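Local coordinates for protein c-di-GMP synthase (Capnocytophaga granulosa, PDB 6WT9) that makes the second messenger 3',3'-c-di-GMP from two GTP molecules for a CBASS antiphage defence system that can end in death of the infected cell, at residues T26-F29 with F30-P34; V340-I343 with Y344-Q348; N277-K280 with N281-L284; N152-L155 with L156-K160; Q298-E301 with L302-S306. All coordinates share one frame; numbering follows the deposited sequence.

Interaction 1: T26-F29 with F30-P34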
# COMPACT_ATOMS: atom_id res chain seq x y z
N THR A 26 -12.58 -14.61 -11.19
CA THR A 26 -12.03 -14.76 -12.53
C THR A 26 -13.09 -14.49 -13.60
O THR A 26 -12.79 -13.86 -14.63
CB THR A 26 -11.44 -16.16 -12.71
OG1 THR A 26 -10.52 -16.43 -11.64
CG2 THR A 26 -10.71 -16.28 -14.04
N THR A 27 -14.32 -14.93 -13.36
CA THR A 27 -15.39 -14.70 -14.33
C THR A 27 -15.73 -13.22 -14.43
O THR A 27 -15.91 -12.69 -15.54
CB THR A 27 -16.62 -15.52 -13.96
OG1 THR A 27 -16.30 -16.91 -14.05
CG2 THR A 27 -17.78 -15.21 -14.90
N LYS A 28 -15.82 -12.52 -13.29
CA LYS A 28 -16.08 -11.09 -13.33
C LYS A 28 -14.96 -10.34 -14.03
O LYS A 28 -15.21 -9.31 -14.68
CB LYS A 28 -16.29 -10.56 -11.91
CG LYS A 28 -16.15 -9.05 -11.77
CD LYS A 28 -16.73 -8.53 -10.47
CE LYS A 28 -18.24 -8.37 -10.57
NZ LYS A 28 -18.61 -7.41 -11.65
N PHE A 29 -13.72 -10.83 -13.93
CA PHE A 29 -12.60 -10.17 -14.59
C PHE A 29 -12.76 -10.20 -16.11
O PHE A 29 -12.72 -9.15 -16.77
CB PHE A 29 -11.29 -10.84 -14.17
CG PHE A 29 -10.08 -10.32 -14.91
CD1 PHE A 29 -9.50 -9.12 -14.57
CD2 PHE A 29 -9.53 -11.06 -15.95
CE1 PHE A 29 -8.39 -8.64 -15.25
CE2 PHE A 29 -8.42 -10.59 -16.63
CZ PHE A 29 -7.85 -9.38 -16.28
N PHE A 30 -12.94 -11.39 -16.68
CA PHE A 30 -13.10 -11.49 -18.13
C PHE A 30 -14.41 -10.89 -18.59
O PHE A 30 -14.50 -10.40 -19.72
CB PHE A 30 -12.99 -12.95 -18.57
CG PHE A 30 -11.59 -13.50 -18.50
CD1 PHE A 30 -10.66 -13.17 -19.46
CD2 PHE A 30 -11.21 -14.36 -17.48
CE1 PHE A 30 -9.37 -13.67 -19.41
CE2 PHE A 30 -9.93 -14.86 -17.42
CZ PHE A 30 -9.01 -14.52 -18.38
N SER A 31 -15.45 -10.92 -17.75
CA SER A 31 -16.70 -10.27 -18.10
C SER A 31 -16.54 -8.76 -18.17
O SER A 31 -17.04 -8.12 -19.10
CB SER A 31 -17.79 -10.65 -17.10
OG SER A 31 -18.98 -9.92 -17.33
N ASP A 32 -15.85 -8.17 -17.19
CA ASP A 32 -15.63 -6.73 -17.18
C ASP A 32 -14.61 -6.29 -18.22
O ASP A 32 -14.54 -5.10 -18.54
CB ASP A 32 -15.19 -6.27 -15.80
CG ASP A 32 -16.28 -6.41 -14.75
OD1 ASP A 32 -17.39 -6.85 -15.11
OD2 ASP A 32 -16.02 -6.08 -13.58
N ASN A 33 -13.80 -7.21 -18.74
CA ASN A 33 -12.74 -6.87 -19.69
C ASN A 33 -12.72 -7.90 -20.81
O ASN A 33 -11.76 -8.67 -20.96
CB ASN A 33 -11.38 -6.81 -18.99
CG ASN A 33 -11.37 -5.83 -17.83
OD1 ASN A 33 -11.18 -4.62 -18.03
ND2 ASN A 33 -11.55 -6.34 -16.62
N PRO A 34 -13.76 -7.94 -21.65
CA PRO A 34 -13.80 -8.93 -22.73
C PRO A 34 -12.73 -8.72 -23.79
O PRO A 34 -12.53 -9.62 -24.62
CB PRO A 34 -15.20 -8.75 -23.32
CG PRO A 34 -15.54 -7.33 -23.04
CD PRO A 34 -14.92 -7.02 -21.70

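Interaction 2: V340-I343 with Y344-Q348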
# COMPACT_ATOMS: atom_id res chain seq x y z
N VAL A 340 8.54 -0.43 -17.09
CA VAL A 340 7.44 0.27 -17.75
C VAL A 340 7.73 0.42 -19.24
O VAL A 340 6.84 0.24 -20.08
CB VAL A 340 7.19 1.63 -17.08
CG1 VAL A 340 6.10 2.39 -17.82
CG2 VAL A 340 6.82 1.44 -15.62
N LYS A 341 8.98 0.75 -19.58
CA LYS A 341 9.37 0.86 -20.98
C LYS A 341 9.15 -0.45 -21.72
O LYS A 341 8.71 -0.45 -22.88
CB LYS A 341 10.83 1.30 -21.07
CG LYS A 341 11.40 1.33 -22.48
CD LYS A 341 12.88 1.67 -22.46
CE LYS A 341 13.12 3.17 -22.36
NZ LYS A 341 12.79 3.87 -23.63
N ILE A 342 9.43 -1.58 -21.07
CA ILE A 342 9.23 -2.88 -21.71
C ILE A 342 7.75 -3.13 -21.95
O ILE A 342 7.34 -3.54 -23.04
CB ILE A 342 9.86 -4.00 -20.86
CG1 ILE A 342 11.39 -3.89 -20.88
CG2 ILE A 342 9.41 -5.36 -21.35
CD1 ILE A 342 12.09 -4.93 -20.02
N ILE A 343 6.92 -2.90 -20.93
CA ILE A 343 5.48 -3.09 -21.08
C ILE A 343 4.94 -2.18 -22.17
O ILE A 343 4.19 -2.61 -23.05
CB ILE A 343 4.76 -2.85 -19.74
CG1 ILE A 343 5.31 -3.77 -18.65
CG2 ILE A 343 3.26 -3.05 -19.91
CD1 ILE A 343 4.98 -5.22 -18.86
N TYR A 344 5.31 -0.90 -22.11
CA TYR A 344 4.84 0.08 -23.09
C TYR A 344 5.18 -0.35 -24.51
O TYR A 344 4.33 -0.29 -25.41
CB TYR A 344 5.46 1.45 -22.77
CG TYR A 344 5.03 2.61 -23.64
CD1 TYR A 344 3.94 2.53 -24.49
CD2 TYR A 344 5.73 3.81 -23.60
CE1 TYR A 344 3.57 3.59 -25.28
CE2 TYR A 344 5.36 4.88 -24.38
CZ TYR A 344 4.28 4.77 -25.22
OH TYR A 344 3.91 5.84 -26.00
N SER A 345 6.41 -0.82 -24.73
CA SER A 345 6.82 -1.21 -26.08
C SER A 345 6.01 -2.40 -26.58
O SER A 345 5.65 -2.47 -27.76
CB SER A 345 8.31 -1.51 -26.10
OG SER A 345 8.62 -2.65 -25.32
N ASN A 346 5.72 -3.36 -25.69
CA ASN A 346 4.91 -4.51 -26.07
C ASN A 346 3.43 -4.18 -26.20
O ASN A 346 2.67 -5.01 -26.71
CB ASN A 346 5.09 -5.64 -25.04
CG ASN A 346 6.53 -6.07 -24.89
OD1 ASN A 346 7.35 -5.87 -25.79
ND2 ASN A 346 6.86 -6.68 -23.75
N LEU A 347 3.01 -3.00 -25.76
CA LEU A 347 1.60 -2.62 -25.73
C LEU A 347 1.20 -1.66 -26.84
O LEU A 347 0.04 -1.66 -27.25
CB LEU A 347 1.27 -1.98 -24.37
CG LEU A 347 -0.08 -1.28 -24.17
CD1 LEU A 347 -1.22 -2.29 -24.20
CD2 LEU A 347 -0.09 -0.49 -22.88
N GLN A 348 2.14 -0.85 -27.34
CA GLN A 348 1.79 0.26 -28.23
C GLN A 348 1.09 -0.19 -29.50
O GLN A 348 0.36 0.61 -30.10
CB GLN A 348 3.05 1.06 -28.58
CG GLN A 348 4.19 0.22 -29.14
CD GLN A 348 5.49 1.01 -29.27
OE1 GLN A 348 5.47 2.24 -29.38
NE2 GLN A 348 6.61 0.31 -29.23

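Interaction 3: N277-K280 with N281-L284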
# COMPACT_ATOMS: atom_id res chain seq x y z
N ASN A 277 1.90 12.40 -7.74
CA ASN A 277 2.50 13.61 -8.30
C ASN A 277 2.01 13.90 -9.71
O ASN A 277 2.11 15.05 -10.16
CB ASN A 277 4.02 13.49 -8.27
CG ASN A 277 4.71 14.71 -8.84
OD1 ASN A 277 5.04 14.76 -10.03
ND2 ASN A 277 4.94 15.72 -8.00
N ILE A 278 1.50 12.90 -10.43
CA ILE A 278 1.04 13.11 -11.80
C ILE A 278 -0.18 14.01 -11.79
O ILE A 278 -1.15 13.78 -11.05
CB ILE A 278 0.74 11.77 -12.48
CG1 ILE A 278 1.98 10.87 -12.46
CG2 ILE A 278 0.25 11.99 -13.90
CD1 ILE A 278 1.72 9.47 -12.98
N GLU A 279 -0.16 15.04 -12.63
CA GLU A 279 -1.27 15.98 -12.71
C GLU A 279 -2.52 15.29 -13.24
O GLU A 279 -2.45 14.46 -14.16
CB GLU A 279 -0.90 17.17 -13.60
CG GLU A 279 0.25 18.00 -13.05
CD GLU A 279 0.63 19.16 -13.96
OE1 GLU A 279 0.01 19.30 -15.04
OE2 GLU A 279 1.55 19.92 -13.60
N LYS A 280 -3.67 15.63 -12.65
CA LYS A 280 -4.92 14.97 -13.01
C LYS A 280 -5.26 15.14 -14.48
O LYS A 280 -5.74 14.20 -15.13
CB LYS A 280 -6.06 15.51 -12.14
CG LYS A 280 -5.94 15.21 -10.66
CD LYS A 280 -6.80 16.17 -9.85
CE LYS A 280 -8.19 16.30 -10.45
NZ LYS A 280 -9.00 17.34 -9.75
N ASN A 281 -5.01 16.33 -15.03
CA ASN A 281 -5.39 16.63 -16.41
C ASN A 281 -4.63 15.80 -17.43
O ASN A 281 -5.01 15.80 -18.61
CB ASN A 281 -5.19 18.11 -16.70
CG ASN A 281 -3.76 18.56 -16.50
OD1 ASN A 281 -2.92 18.41 -17.39
ND2 ASN A 281 -3.47 19.11 -15.33
N LYS A 282 -3.58 15.09 -17.03
CA LYS A 282 -2.84 14.26 -17.97
C LYS A 282 -3.47 12.89 -18.18
O LYS A 282 -3.23 12.27 -19.22
CB LYS A 282 -1.39 14.10 -17.51
CG LYS A 282 -0.57 15.37 -17.60
CD LYS A 282 0.90 15.07 -17.35
CE LYS A 282 1.76 16.31 -17.56
NZ LYS A 282 1.43 17.39 -16.59
N TYR A 283 -4.27 12.40 -17.22
CA TYR A 283 -4.87 11.08 -17.36
C TYR A 283 -6.35 11.07 -17.01
O TYR A 283 -6.89 10.00 -16.69
CB TYR A 283 -4.12 10.04 -16.50
CG TYR A 283 -4.15 10.29 -15.01
CD1 TYR A 283 -3.25 11.16 -14.40
CD2 TYR A 283 -5.07 9.63 -14.20
CE1 TYR A 283 -3.27 11.37 -13.03
CE2 TYR A 283 -5.09 9.84 -12.83
CZ TYR A 283 -4.19 10.71 -12.25
OH TYR A 283 -4.22 10.92 -10.89
N LEU A 284 -7.02 12.23 -17.07
CA LEU A 284 -8.42 12.33 -16.64
C LEU A 284 -9.30 11.34 -17.39
O LEU A 284 -10.12 10.64 -16.78
CB LEU A 284 -8.91 13.76 -16.85
CG LEU A 284 -9.97 14.36 -15.91
CD1 LEU A 284 -10.25 15.80 -16.31
CD2 LEU A 284 -11.27 13.56 -15.89
O HOH W 1 -2.16 11.92 -9.74
O HOH W 2 2.50 15.68 -14.48

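Interaction 4: N152-L155 with L156-K160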
# COMPACT_ATOMS: atom_id res chain seq x y z
N ASN A 152 3.29 0.98 28.53
CA ASN A 152 2.28 0.13 29.16
C ASN A 152 1.38 -0.52 28.11
O ASN A 152 1.12 -1.73 28.17
CB ASN A 152 1.46 0.95 30.15
CG ASN A 152 0.30 0.16 30.74
OD1 ASN A 152 0.50 -0.82 31.46
ND2 ASN A 152 -0.92 0.60 30.45
N ASN A 153 0.90 0.27 27.14
CA ASN A 153 0.06 -0.28 26.09
C ASN A 153 0.79 -1.33 25.26
O ASN A 153 0.18 -2.30 24.81
CB ASN A 153 -0.46 0.84 25.18
CG ASN A 153 -1.52 1.69 25.86
OD1 ASN A 153 -2.16 1.25 26.81
ND2 ASN A 153 -1.70 2.91 25.37
N ARG A 154 2.10 -1.15 25.06
CA ARG A 154 2.87 -2.13 24.31
C ARG A 154 2.99 -3.44 25.09
O ARG A 154 2.82 -4.52 24.53
CB ARG A 154 4.26 -1.57 23.98
CG ARG A 154 5.19 -2.55 23.29
CD ARG A 154 4.60 -3.06 21.99
NE ARG A 154 5.62 -3.34 20.98
CZ ARG A 154 6.19 -4.53 20.80
NH1 ARG A 154 5.84 -5.56 21.55
NH2 ARG A 154 7.11 -4.69 19.86
N LEU A 155 3.29 -3.35 26.39
CA LEU A 155 3.41 -4.55 27.20
C LEU A 155 2.07 -5.24 27.38
O LEU A 155 1.99 -6.48 27.36
CB LEU A 155 4.02 -4.21 28.56
CG LEU A 155 5.49 -3.78 28.55
CD1 LEU A 155 5.91 -3.29 29.93
CD2 LEU A 155 6.38 -4.92 28.09
N LEU A 156 0.99 -4.47 27.56
CA LEU A 156 -0.33 -5.08 27.72
C LEU A 156 -0.80 -5.72 26.42
O LEU A 156 -1.45 -6.77 26.44
CB LEU A 156 -1.34 -4.03 28.20
CG LEU A 156 -1.21 -3.56 29.65
CD1 LEU A 156 -2.20 -2.45 29.94
CD2 LEU A 156 -1.40 -4.72 30.61
N SER A 157 -0.48 -5.10 25.28
CA SER A 157 -0.82 -5.70 24.00
C SER A 157 -0.06 -7.00 23.79
O SER A 157 -0.60 -7.96 23.23
CB SER A 157 -0.53 -4.72 22.86
OG SER A 157 -1.27 -3.52 23.02
N GLU A 158 1.20 -7.06 24.25
CA GLU A 158 1.97 -8.30 24.15
C GLU A 158 1.31 -9.42 24.93
O GLU A 158 1.18 -10.54 24.43
CB GLU A 158 3.40 -8.07 24.65
CG GLU A 158 4.27 -7.24 23.74
CD GLU A 158 5.66 -7.03 24.31
OE1 GLU A 158 5.95 -7.58 25.39
OE2 GLU A 158 6.46 -6.32 23.67
N GLN A 159 0.89 -9.13 26.16
CA GLN A 159 0.33 -10.17 27.02
C GLN A 159 -0.97 -10.73 26.44
O GLN A 159 -1.14 -11.94 26.33
CB GLN A 159 0.09 -9.62 28.42
CG GLN A 159 -0.50 -10.61 29.40
CD GLN A 159 -0.66 -10.04 30.79
OE1 GLN A 159 -0.23 -8.92 31.07
NE2 GLN A 159 -1.28 -10.81 31.68
N LYS A 160 -1.89 -9.84 26.05
CA LYS A 160 -3.17 -10.28 25.52
C LYS A 160 -3.01 -11.02 24.20
O LYS A 160 -3.55 -12.11 24.02
CB LYS A 160 -4.11 -9.08 25.36
CG LYS A 160 -5.26 -9.30 24.40
CD LYS A 160 -6.25 -10.33 24.93
CE LYS A 160 -6.93 -9.85 26.20
NZ LYS A 160 -7.96 -10.83 26.66

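Interaction 5: Q298-E301 with L302-S306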
# COMPACT_ATOMS: atom_id res chain seq x y z
N GLN A 298 5.95 10.00 -16.84
CA GLN A 298 6.27 10.47 -15.49
C GLN A 298 7.60 9.92 -15.01
O GLN A 298 8.45 10.66 -14.51
CB GLN A 298 5.15 10.09 -14.53
CG GLN A 298 5.51 10.23 -13.05
CD GLN A 298 5.52 11.68 -12.57
OE1 GLN A 298 5.34 12.61 -13.36
NE2 GLN A 298 5.72 11.87 -11.27
N LEU A 299 7.81 8.61 -15.15
CA LEU A 299 9.06 8.00 -14.70
C LEU A 299 10.24 8.50 -15.51
O LEU A 299 11.32 8.75 -14.95
CB LEU A 299 8.96 6.48 -14.76
CG LEU A 299 8.47 5.75 -13.51
CD1 LEU A 299 7.12 6.25 -13.05
CD2 LEU A 299 8.43 4.25 -13.76
N ASN A 300 10.07 8.66 -16.82
CA ASN A 300 11.15 9.19 -17.64
C ASN A 300 11.48 10.63 -17.27
O ASN A 300 12.65 11.02 -17.23
CB ASN A 300 10.78 9.08 -19.12
CG ASN A 300 11.97 9.25 -20.04
OD1 ASN A 300 13.12 9.10 -19.62
ND2 ASN A 300 11.71 9.56 -21.30
N GLU A 301 10.45 11.43 -16.96
CA GLU A 301 10.69 12.81 -16.59
C GLU A 301 11.38 12.92 -15.24
O GLU A 301 12.19 13.83 -15.03
CB GLU A 301 9.37 13.58 -16.57
CG GLU A 301 9.53 15.08 -16.38
CD GLU A 301 8.21 15.83 -16.48
OE1 GLU A 301 7.16 15.17 -16.64
OE2 GLU A 301 8.23 17.08 -16.40
N LEU A 302 11.09 12.01 -14.31
CA LEU A 302 11.78 12.01 -13.02
C LEU A 302 13.25 11.67 -13.18
O LEU A 302 14.12 12.30 -12.56
CB LEU A 302 11.11 11.04 -12.06
CG LEU A 302 9.75 11.45 -11.48
CD1 LEU A 302 9.05 10.25 -10.85
CD2 LEU A 302 9.91 12.57 -10.46
N VAL A 303 13.56 10.67 -14.02
CA VAL A 303 14.96 10.29 -14.23
C VAL A 303 15.70 11.36 -15.01
O VAL A 303 16.91 11.56 -14.82
CB VAL A 303 15.02 8.92 -14.93
CG1 VAL A 303 16.46 8.51 -15.19
CG2 VAL A 303 14.31 7.87 -14.09
N SER A 304 15.01 12.08 -15.89
CA SER A 304 15.67 13.06 -16.75
C SER A 304 15.95 14.36 -16.00
O SER A 304 17.11 14.71 -15.74
CB SER A 304 14.82 13.33 -18.00
OG SER A 304 14.69 12.15 -18.78
N ASN A 305 14.90 15.11 -15.67
CA ASN A 305 15.04 16.41 -15.03
C ASN A 305 15.42 16.22 -13.57
O ASN A 305 14.69 15.57 -12.81
CB ASN A 305 13.75 17.21 -15.17
CG ASN A 305 13.93 18.67 -14.82
OD1 ASN A 305 14.79 19.04 -14.03
ND2 ASN A 305 13.10 19.52 -15.42
N SER A 306 16.55 16.81 -13.16
CA SER A 306 17.02 16.65 -11.79
C SER A 306 16.15 17.42 -10.81
O SER A 306 15.99 17.00 -9.66
CB SER A 306 18.47 17.11 -11.67
OG SER A 306 18.59 18.51 -11.87

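Interaction 1: T26-F29 with F30-P34
The carbonyl oxygen Phe29 O is gripped twice by Asn33. Asn33 ND2 donates to Phe29 O over 3.0 Å with an N-H...O angle of 155°, approaching somewhat tilted from the carbonyl plane. Asn33 N also reaches Phe29 O, but that bond is weak and more bent. Asn33 is where the chain leaves helical geometry, so its amide supplies a straighter N-H than the backbone one to a last-turn carbonyl. Its other end, Asn33 OD1, accepts from Lys288 NZ, which probably helps to fix the rotation of the amide. The helix being closed here is 23-32, an N-terminal helix that packs on helices 6-17 and 40-49 largely through its two phenylalanines. Phe29 and Phe30 form a T-shaped pair with ring planes at 81°; Phe29 CD2 sits 3.9 Å above the Phe30 ring plane, over its centre. With Phe30 CG anti to its own carbonyl carbon (chi1 -73°), the ring swings back along the helix, and Thr26 CG2 meets its edge, 3.7 Å from Phe30 CE2. Phe10 touches both rings from helix 6-17, and Thr46 of helix 40-49 touches both Phe29 and Asn33. On the exposed flank, a loose salt bridge joins Lys28 NZ to Asp32 OD2 at 3.5 Å, a weak hydrogen bond. The lysine chain folds back through its last two torsions.

Interaction 2: V340-I343 with Y344-Q348
The hydroxyl of Ser345 stands between its backbone N and carbonyl carbon (chi1 66°), a torsion that turns OG back toward the preceding turn and onto Ile342 O. One residue on, Asn346 holds CG anti to its carbonyl carbon (chi1 -58°), which lays the amide alongside Ile342, pointing the same way. Ser345 OG donates to Ile342 O over 2.8 Å, and the backbone Asn346 N reaches that oxygen over 3.1 Å. Both donors come from one face of the carbonyl plane, the hydroxyl at the steeper C=O...donor angle of 118°. Ile342 CG2 packs 3.7 Å from Asn346 ND2, whose hydrogen-bond partner is Tyr6 OH of helix 6-17.

These residues belong to the final turns of helix 327-347. Ile343 and Leu347, both buried, pack against helix 40-49, Ile343 also meeting helix 245-259, while the ring of Tyr344 meets that of Tyr296. Gln348 NE2 donates to Ser345 O at 3.3 Å, lying in the carbonyl plane on a lone pair. The chemistry implies that side-chain donors supplement backbone N-H groups in these last turns: Ile342 O has two donors, and Ser345 gives a bond through OG and accepts one, from Gln348, at its backbone O.

Interaction 3: N277-K280 with N281-L284
Lys280, Glu279 and Tyr283 carry this contact: Tyr283 folds back over the backbone of the two other residues. Tyr283 N donates to Lys280 O over 3.1 Å, and that same oxygen stands 4.0 Å above the Tyr283 ring plane, offset toward the rim. Tyr283 CG lies between its backbone N and carbonyl carbon (chi1 63°), and this turn of the side chain brings CE1 to 3.4 Å from Glu279 O. Farther back, Ile278 CG2 packs 3.6 Å from Tyr283 CD1. The backbone beneath makes two overlapping type I turns, because Lys282 N also donates to Glu279 O, 3.1 Å away. In both bonds the donor stands well above the carbonyl plane, as suits such tight i to i+3 turns. They lie in the loop joining helix 268-276 to helix 291-304, and Tyr283 is buried there against helices 245-259 and 291-304. Away from the ring, the extended Glu279 chain forms a salt bridge from OE1 to Lys282 NZ at 2.8 Å, with Lys282 bending at its last torsion to meet it. Lys282 NZ also donates to a water 2.9 Å away, which in turn accepts from Glu279 N, so a second route ties the two residues together. Lys280 NZ forms a salt bridge with Glu241 OE1, linking the turn to helix 228-241.

Interaction 4: N152-L155 with L156-K160
Leu156 leans back along the helix onto Asn152, and its side chain can be followed atom by atom. CB lies 3.4 Å from Asn152 O. CG, placed anti to its own carbonyl carbon (chi1 -72°), comes to 3.3 Å from that same Asn152 O. CD1 then meets the asparagine amide, 3.3 Å from Asn152 ND2 and a little farther from OD1, so the branch rests against a polar group. Outside the helix, Ile74 and Leu75 touch the leucine. The backbone beneath is regular: Leu156 N donates to Asn152 O over 2.8 Å, nearly straight in line with the carbonyl.

The next carbonyl is held twice by one residue. Asn153 O accepts Ser157 OG at 2.6 Å and Ser157 N at 2.9 Å, the two donors arriving from opposite faces of its plane. The buried hydroxyl is thereby satisfied within its own helix, while Leu71, Leu75, Ile176 and Ile191 touch the serine. Arg154 and Glu158 pair as an i to i+4 salt bridge, but NH1 and OE2 are modelled too close together and the detail is doubtful; Lys217 NZ is a second salt-bridge partner of this same, less certain, Glu158 OE2.

A serine hydroxyl returned to the carbonyl four residues earlier is a common helical device, and here it belongs to helix 147-164, packed on strands 176-180 and 185-194 of the nucleotidyltransferase sheet.

Interaction 5: Q298-E301 with L302-S306
Ser304 directs its hydroxyl backward to Asn300, because OG is anti to its own carbonyl carbon (chi1 -63°) and therefore sits beside its backbone N. From there Ser304 OG donates to Asn300 O at 2.8 Å. Ser304 N donates to the same oxygen over 2.9 Å with an N-H...O angle of 138°, so the carbonyl takes two donors, one from each face of its plane. Asn300 has its CG on the far side from the backbone N, and this carries the amide toward the serine, leaving Asn300 OD1 3.5 Å from Ser304 OG. Gln298 also starts out away from its N but bends at the second torsion (chi2 76°). The bend brings its amide back over Leu302, with Gln298 NE2 3.7 Å from Leu302 CD1. That nitrogen finds its hydrogen-bond partner in Asn277 OD1, and Ile274 touches Gln298 and Leu302, seating this face of helix 291-304 against helix 268-276. Leu302 itself adopts a common helical leucine conformer, CG folded toward its N, which sets CG 3.4 Å from Gln298 O. Val303 turns CG2 the same way, and it comes within 3.2 Å of Leu299 O. At the end of the helix Asn305 N still donates to Glu301 O over 3.1 Å, although Asn305 has already left helical geometry. It takes the N-cap position of the short helix 306-310, where Asn305 OD1 accepts from Asn307 N; Asn305 alone separates the two helices.

In the fold
Along the chain the order is interaction 1, 4, 3, 5 and 2. Interactions 2, 3 and 5 cluster in the helical part of the fold: Val340 CG2 of interaction 2 packs 3.7 Å from Leu299 CD2 of interaction 5, and Ile278 CG1 of interaction 3 packs 3.6 Å from Gln298 CD of interaction 5. Helix 291-304 thus joins the loop before it to helix 327-347. Interaction 1 stands apart, its centre about 23 Å from that of interaction 2, yet helices 6-17 and 40-49 contact both. Interaction 4 lies across the chain's centre, about 45 to 50 Å from the others between centres, on the nucleotidyltransferase sheet. The five contacts therefore lie on both the sheet-bearing and the helical parts of the enzyme.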